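Local structure of aminotransferase, class I (Staphylococcus aureus, 2O1B) at residues D134-D140 and K156-L162. The protein probably catalyses the pyridoxal-phosphate-dependent transfer of amino groups between amino acids and 2-oxo acids, as a class I aminotransferase. Sequence-based numbering, arbitrary orientation.
Sequences DYVLLPD and KPVPLNL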
# COMPACT_ATOMS: atom_id res chain seq x y z
N ASP A 134 18.45 9.37 13.11
CA ASP A 134 19.11 9.85 11.89
C ASP A 134 18.41 11.11 11.40
O ASP A 134 17.19 11.18 11.41
CB ASP A 134 19.08 8.78 10.79
CG ASP A 134 20.17 7.72 10.96
OD1 ASP A 134 20.23 6.83 10.09
OD2 ASP A 134 20.95 7.77 11.93
N TYR A 135 19.19 12.08 10.94
CA TYR A 135 18.64 13.32 10.40
C TYR A 135 18.25 13.15 8.95
O TYR A 135 18.95 12.49 8.18
CB TYR A 135 19.67 14.44 10.50
CG TYR A 135 19.85 14.99 11.88
CD1 TYR A 135 19.83 14.16 13.00
CD2 TYR A 135 20.09 16.34 12.07
CE1 TYR A 135 20.03 14.69 14.29
CE2 TYR A 135 20.29 16.87 13.34
CZ TYR A 135 20.25 16.05 14.44
OH TYR A 135 20.44 16.59 15.69
N VAL A 136 17.11 13.74 8.58
CA VAL A 136 16.65 13.75 7.20
C VAL A 136 16.35 15.20 6.82
O VAL A 136 15.58 15.89 7.51
CB VAL A 136 15.39 12.86 7.00
CG1 VAL A 136 14.93 12.90 5.56
CG2 VAL A 136 15.66 11.42 7.44
N LEU A 137 16.96 15.65 5.72
CA LEU A 137 16.73 17.01 5.20
C LEU A 137 15.52 17.04 4.29
O LEU A 137 15.44 16.26 3.35
CB LEU A 137 17.97 17.52 4.47
CG LEU A 137 19.09 17.94 5.41
CD1 LEU A 137 20.39 18.14 4.66
CD2 LEU A 137 18.69 19.24 6.12
N LEU A 138 14.59 17.96 4.59
CA LEU A 138 13.34 18.13 3.87
C LEU A 138 13.20 19.53 3.25
O LEU A 138 13.33 20.53 3.96
CB LEU A 138 12.17 17.87 4.84
CG LEU A 138 11.50 16.49 4.92
CD1 LEU A 138 12.36 15.30 4.51
CD2 LEU A 138 10.83 16.22 6.24
N PRO A 139 12.91 19.62 1.93
CA PRO A 139 12.82 20.94 1.28
C PRO A 139 11.78 21.84 1.93
O PRO A 139 10.63 21.42 2.16
CB PRO A 139 12.38 20.60 -0.15
CG PRO A 139 12.76 19.20 -0.36
CD PRO A 139 12.64 18.53 0.98
N ASP A 140 12.20 23.06 2.25
CA ASP A 140 11.32 24.10 2.78
C ASP A 140 11.46 25.34 1.90
O ASP A 140 12.49 26.01 1.96
CB ASP A 140 11.73 24.41 4.22
CG ASP A 140 10.81 25.42 4.90
OD1 ASP A 140 9.89 25.97 4.23
OD2 ASP A 140 11.02 25.67 6.11
N LYS A 156 14.88 12.23 12.48
CA LYS A 156 14.75 13.63 12.87
C LYS A 156 14.71 14.53 11.64
O LYS A 156 15.73 14.78 11.00
CB LYS A 156 15.84 14.03 13.87
CG LYS A 156 15.94 13.06 15.06
CD LYS A 156 16.18 13.75 16.39
CE LYS A 156 14.87 14.00 17.15
NZ LYS A 156 14.31 12.77 17.79
N PRO A 157 13.50 15.00 11.29
CA PRO A 157 13.35 15.87 10.12
C PRO A 157 13.92 17.26 10.39
O PRO A 157 13.63 17.87 11.42
CB PRO A 157 11.83 15.94 9.90
CG PRO A 157 11.22 15.00 10.90
CD PRO A 157 12.22 14.76 11.97
N VAL A 158 14.75 17.73 9.45
CA VAL A 158 15.37 19.05 9.51
C VAL A 158 15.16 19.76 8.17
O VAL A 158 15.39 19.15 7.12
CB VAL A 158 16.88 18.95 9.83
CG1 VAL A 158 17.56 20.31 9.72
CG2 VAL A 158 17.10 18.37 11.23
N PRO A 159 14.75 21.05 8.18
CA PRO A 159 14.44 21.73 6.92
C PRO A 159 15.65 22.05 6.06
O PRO A 159 16.68 22.49 6.58
CB PRO A 159 13.79 23.05 7.37
CG PRO A 159 13.62 22.96 8.83
CD PRO A 159 14.59 21.95 9.34
N LEU A 160 15.52 21.81 4.76
CA LEU A 160 16.47 22.29 3.77
C LEU A 160 15.91 23.62 3.26
O LEU A 160 14.96 23.65 2.48
CB LEU A 160 16.61 21.28 2.61
CG LEU A 160 17.49 21.64 1.40
CD1 LEU A 160 18.96 21.83 1.80
CD2 LEU A 160 17.36 20.60 0.28
N ASN A 161 16.52 24.71 3.72
CA ASN A 161 15.98 26.03 3.45
C ASN A 161 16.24 26.53 2.02
O ASN A 161 17.38 26.78 1.60
CB ASN A 161 16.41 27.04 4.52
CG ASN A 161 15.83 26.71 5.89
OD1 ASN A 161 14.64 26.38 6.02
ND2 ASN A 161 16.66 26.81 6.93
N LEU A 162 15.15 26.62 1.26
CA LEU A 162 15.22 27.06 -0.13
C LEU A 162 14.64 28.46 -0.26
O LEU A 162 13.60 28.77 0.34
CB LEU A 162 14.47 26.08 -1.04
CG LEU A 162 14.78 24.58 -0.85
CD1 LEU A 162 13.87 23.73 -1.72
CD2 LEU A 162 16.23 24.27 -1.15
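Leu-137 meets the backbone of Val-158 and Pro-159 through one branch of its side chain. Its CB lies 4.0 Å from Val-158 O. With CG set beside its own backbone N (chi1 -75°), CG and CD1 stay farther from 156-162, whereas CD2 returns to 3.4 Å from Val-158 O and 3.8 Å from Pro-159 O. On the same face the Tyr-135 ring, also touched by Ile-178 of helix 176-181, brings its CD1 to 4.1 Å from Lys-156 CB. Seven backbone hydrogen bonds, from Lys-156 N to Asp-134 O through Leu-162 N to Asp-140 O, join the segments in parallel register, with N-H...O angles of 159° or more. Strand 135-140, helix 146-152 and strand 156-161 form a beta-alpha-beta unit at one edge of the seven-stranded mixed sheet of the PLP-binding large domain. Pro-157 and Pro-159 fall at the positions whose N is not used toward 135-140, while Lys-156, Val-158, Leu-160 and Leu-162 donate; Leu-160 N is 2.7 Å from Leu-138 O, standing above its carbonyl plane. On the sheet face toward helix 146-152, Leu-138 CD2 rests 3.8 Å from Pro-157 CB, the two side chains lying alongside each other. Farther along, Asp-140 and Pro-159 side chains point the same way, their CB atoms 4.0 Å apart.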